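TIR-NB-LRR type resistance protein RPV1 (Vitis rotundifolia, PDB 5KU7) is a plant intracellular immune receptor of the TIR-NB-LRR class, here represented by its TIR domain, a module that probably signals in disease resistance. Local coordinates at residues G16-Y21 / V67-Y72. Residues are numbered along the deposited sequence; the frame is centred on the assembly and turned at random.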
ATOM      1  N   GLY A  16      10.551   1.335  -9.629  1.00 32.71           N
ATOM      2  CA  GLY A  16       9.601   2.423  -9.467  1.00 29.16           C
ATOM      3  C   GLY A  16       8.242   2.073 -10.055  1.00 34.69           C
ATOM      4  O   GLY A  16       7.221   2.189  -9.391  1.00 30.34           O
ATOM      5  N   GLU A  17       8.255   1.593 -11.291  1.00 39.01           N
ATOM      6  CA  GLU A  17       7.049   1.224 -12.011  1.00 38.92           C
ATOM      7  C   GLU A  17       6.184   0.198 -11.275  1.00 39.23           C
ATOM      8  O   GLU A  17       4.971   0.193 -11.419  1.00 41.74           O
ATOM      9  CB  GLU A  17       7.433   0.699 -13.398  1.00 45.03           C
ATOM     10  CG  GLU A  17       6.372   0.900 -14.456  1.00 56.82           C
ATOM     11  CD  GLU A  17       6.785   0.352 -15.808  1.00 73.27           C
ATOM     12  OE1 GLU A  17       6.905  -0.887 -15.953  1.00 74.96           O
ATOM     13  OE2 GLU A  17       6.983   1.171 -16.735  1.00 79.60           O
ATOM     14  N   ASP A  18       6.790  -0.679 -10.488  1.00 34.54           N
ATOM     15  CA  ASP A  18       5.987  -1.659  -9.751  1.00 32.14           C
ATOM     16  C   ASP A  18       5.442  -1.100  -8.440  1.00 37.18           C
ATOM     17  O   ASP A  18       4.257  -1.231  -8.159  1.00 40.84           O
ATOM     18  CB  ASP A  18       6.799  -2.915  -9.430  1.00 29.98           C
ATOM     19  CG  ASP A  18       7.168  -3.711 -10.649  1.00 36.68           C
ATOM     20  OD1 ASP A  18       6.462  -3.605 -11.672  1.00 39.59           O
ATOM     21  OD2 ASP A  18       8.176  -4.453 -10.577  1.00 35.86           O
ATOM     22  N   THR A  19       6.298  -0.461  -7.645  1.00 37.08           N
ATOM     23  CA  THR A  19       5.987  -0.240  -6.230  1.00 31.10           C
ATOM     24  C   THR A  19       6.280   1.161  -5.706  1.00 34.65           C
ATOM     25  O   THR A  19       6.230   1.372  -4.491  1.00 26.97           O
ATOM     26  CB  THR A  19       6.809  -1.197  -5.342  1.00 27.67           C
ATOM     27  OG1 THR A  19       8.202  -0.901  -5.527  1.00 27.58           O
ATOM     28  CG2 THR A  19       6.550  -2.667  -5.702  1.00 28.41           C
ATOM     29  N   ARG A  20       6.616   2.108  -6.586  1.00 27.45           N
ATOM     30  CA  ARG A  20       7.070   3.424  -6.120  1.00 27.30           C
ATOM     31  C   ARG A  20       6.054   4.113  -5.222  1.00 28.41           C
ATOM     32  O   ARG A  20       6.378   4.598  -4.136  1.00 31.48           O
ATOM     33  CB  ARG A  20       7.360   4.379  -7.284  1.00 31.68           C
ATOM     34  CG  ARG A  20       7.670   5.821  -6.795  1.00 28.11           C
ATOM     35  CD  ARG A  20       8.082   6.757  -7.958  1.00 32.76           C
ATOM     36  NE  ARG A  20       9.375   6.393  -8.528  1.00 32.53           N
ATOM     37  CZ  ARG A  20      10.549   6.751  -8.024  1.00 39.19           C
ATOM     38  NH1 ARG A  20      10.600   7.493  -6.925  1.00 29.31           N
ATOM     39  NH2 ARG A  20      11.678   6.361  -8.616  1.00 34.41           N
ATOM     40  N   TYR A  21       4.822   4.179  -5.703  1.00 27.70           N
ATOM     41  CA  TYR A  21       3.823   4.995  -5.068  1.00 31.90           C
ATOM     42  C   TYR A  21       3.046   4.276  -3.997  1.00 31.83           C
ATOM     43  O   TYR A  21       2.317   4.910  -3.250  1.00 33.27           O
ATOM     44  CB  TYR A  21       2.862   5.548  -6.118  1.00 36.80           C
ATOM     45  CG  TYR A  21       3.569   6.484  -7.039  1.00 38.93           C
ATOM     46  CD1 TYR A  21       4.069   7.685  -6.571  1.00 38.37           C
ATOM     47  CD2 TYR A  21       3.797   6.145  -8.366  1.00 41.56           C
ATOM     48  CE1 TYR A  21       4.737   8.548  -7.406  1.00 38.52           C
ATOM     49  CE2 TYR A  21       4.458   7.001  -9.211  1.00 36.87           C
ATOM     50  CZ  TYR A  21       4.929   8.198  -8.725  1.00 39.80           C
ATOM     51  OH  TYR A  21       5.600   9.050  -9.566  1.00 45.15           O
ATOM     52  N   VAL A  67      13.446  -4.218  -2.637  1.00 32.97           N
ATOM     53  CA  VAL A  67      12.082  -4.600  -2.940  1.00 28.82           C
ATOM     54  C   VAL A  67      12.068  -5.286  -4.293  1.00 30.65           C
ATOM     55  O   VAL A  67      11.870  -4.652  -5.332  1.00 31.34           O
ATOM     56  CB  VAL A  67      11.140  -3.396  -2.942  1.00 28.50           C
ATOM     57  CG1 VAL A  67       9.686  -3.838  -3.182  1.00 23.52           C
ATOM     58  CG2 VAL A  67      11.273  -2.636  -1.634  1.00 27.94           C
ATOM     59  N   PHE A  68      12.355  -6.579  -4.282  1.00 30.55           N
ATOM     60  CA  PHE A  68      12.220  -7.372  -5.491  1.00 33.34           C
ATOM     61  C   PHE A  68      10.740  -7.441  -5.855  1.00 40.41           C
ATOM     62  O   PHE A  68       9.903  -7.882  -5.053  1.00 39.66           O
ATOM     63  CB  PHE A  68      12.790  -8.778  -5.301  1.00 37.88           C
ATOM     64  CG  PHE A  68      14.297  -8.841  -5.337  1.00 36.52           C
ATOM     65  CD1 PHE A  68      15.001  -8.369  -6.439  1.00 36.99           C
ATOM     66  CD2 PHE A  68      15.008  -9.375  -4.276  1.00 36.82           C
ATOM     67  CE1 PHE A  68      16.404  -8.436  -6.487  1.00 32.46           C
ATOM     68  CE2 PHE A  68      16.395  -9.442  -4.319  1.00 38.53           C
ATOM     69  CZ  PHE A  68      17.091  -8.961  -5.430  1.00 36.77           C
ATOM     70  N   SER A  69      10.423  -6.984  -7.058  1.00 38.78           N
ATOM     71  CA  SER A  69       9.057  -7.007  -7.563  1.00 37.36           C
ATOM     72  C   SER A  69       9.102  -7.539  -8.986  1.00 37.39           C
ATOM     73  O   SER A  69      10.183  -7.668  -9.566  1.00 39.79           O
ATOM     74  CB  SER A  69       8.421  -5.611  -7.505  1.00 36.63           C
ATOM     75  OG  SER A  69       9.245  -4.653  -8.155  1.00 42.68           O
ATOM     76  N   GLU A  70       7.930  -7.799  -9.548  1.00 38.61           N
ATOM     77  CA  GLU A  70       7.784  -8.513 -10.815  1.00 45.37           C
ATOM     78  C   GLU A  70       8.733  -8.052 -11.925  1.00 48.32           C
ATOM     79  O   GLU A  70       9.276  -8.884 -12.669  1.00 41.87           O
ATOM     80  CB  GLU A  70       6.338  -8.394 -11.304  1.00 51.67           C
ATOM     81  CG  GLU A  70       5.946  -9.411 -12.376  1.00 62.03           C
ATOM     82  CD  GLU A  70       4.607  -9.088 -13.014  1.00 63.70           C
ATOM     83  OE1 GLU A  70       4.020  -8.053 -12.648  1.00 64.17           O
ATOM     84  OE2 GLU A  70       4.132  -9.871 -13.861  1.00 66.96           O
ATOM     85  N   ASN A  71       8.945  -6.739 -12.027  1.00 47.03           N
ATOM     86  CA  ASN A  71       9.695  -6.195 -13.147  1.00 43.87           C
ATOM     87  C   ASN A  71      10.998  -5.530 -12.755  1.00 42.34           C
ATOM     88  O   ASN A  71      11.523  -4.707 -13.507  1.00 37.85           O
ATOM     89  CB  ASN A  71       8.833  -5.209 -13.919  1.00 42.60           C
ATOM     90  CG  ASN A  71       7.584  -5.852 -14.461  1.00 46.40           C
ATOM     91  OD1 ASN A  71       7.650  -6.690 -15.357  1.00 46.71           O
ATOM     92  ND2 ASN A  71       6.433  -5.467 -13.920  1.00 45.09           N
ATOM     93  N   TYR A  72      11.509  -5.884 -11.578  1.00 34.00           N
ATOM     94  CA  TYR A  72      12.773  -5.345 -11.080  1.00 35.40           C
ATOM     95  C   TYR A  72      13.935  -5.569 -12.062  1.00 44.36           C
ATOM     96  O   TYR A  72      14.696  -4.653 -12.357  1.00 43.14           O
ATOM     97  CB  TYR A  72      13.092  -5.973  -9.729  1.00 25.73           C
ATOM     98  CG  TYR A  72      14.298  -5.427  -9.014  1.00 33.63           C
ATOM     99  CD1 TYR A  72      15.583  -5.889  -9.315  1.00 35.25           C
ATOM    100  CD2 TYR A  72      14.157  -4.500  -7.995  1.00 32.01           C
ATOM    101  CE1 TYR A  72      16.685  -5.420  -8.638  1.00 34.79           C
ATOM    102  CE2 TYR A  72      15.262  -4.019  -7.316  1.00 32.78           C
ATOM    103  CZ  TYR A  72      16.524  -4.485  -7.641  1.00 37.13           C
ATOM    104  OH  TYR A  72      17.630  -4.014  -6.963  1.00 35.12           O
TER
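Asp18 meets the type I beta turn Ser69-Tyr72 with its whole carboxylate, and three hydrogen bonds tie the short helix 16-19 to the end of strand 61-68 in the flavodoxin-like fold of the TIR domain. Helix 16-19 comes just after strand 8-14, and the turn comes just after the neighbouring parallel strand 61-68, so the contact joins the segments at the C-terminal ends of two adjacent inner strands. With CG beside its backbone N and anti to the carbonyl carbon, Asp18 projects both oxygens into the turn. OD2 accepts twice: Ser69 OG lies 2.7 Å from Asp18 OD2 on its anti lone pair, while Asn71 N approaches Asp18 OD2 on the syn side at 2.8 Å, tilted 17° from the carboxylate plane. These bonds, on two different sides of one oxygen, should fix the rotation of the carboxylate. For Ser69 the torsion matters: chi1 of 53° sets OG between its own N and carbonyl carbon, facing Asp18. Inside the turn, Tyr72 N bonds to Ser69 O at 3.0 Å.

Side-chain packing continues the contact toward the sheet. Thr19 CG2 sits 3.9 Å from Ser69 CB, and the tip of Thr19 meets the Val67 CG1 methyl, Thr19 OG1 to Val67 CG1 being 4.0 Å, while Thr19 OG1 bonds to Thr24 OG1. Glu17 N and Arg20 NH2 hydrogen-bond to a malonic acid molecule, probably carried over from the crystallisation solution. Asn71 crosses Asp18 at about a right angle, yet its ND2 donates almost straight, at 174°, to the syn lone pair of Asp18 OD1, 2.9 Å away.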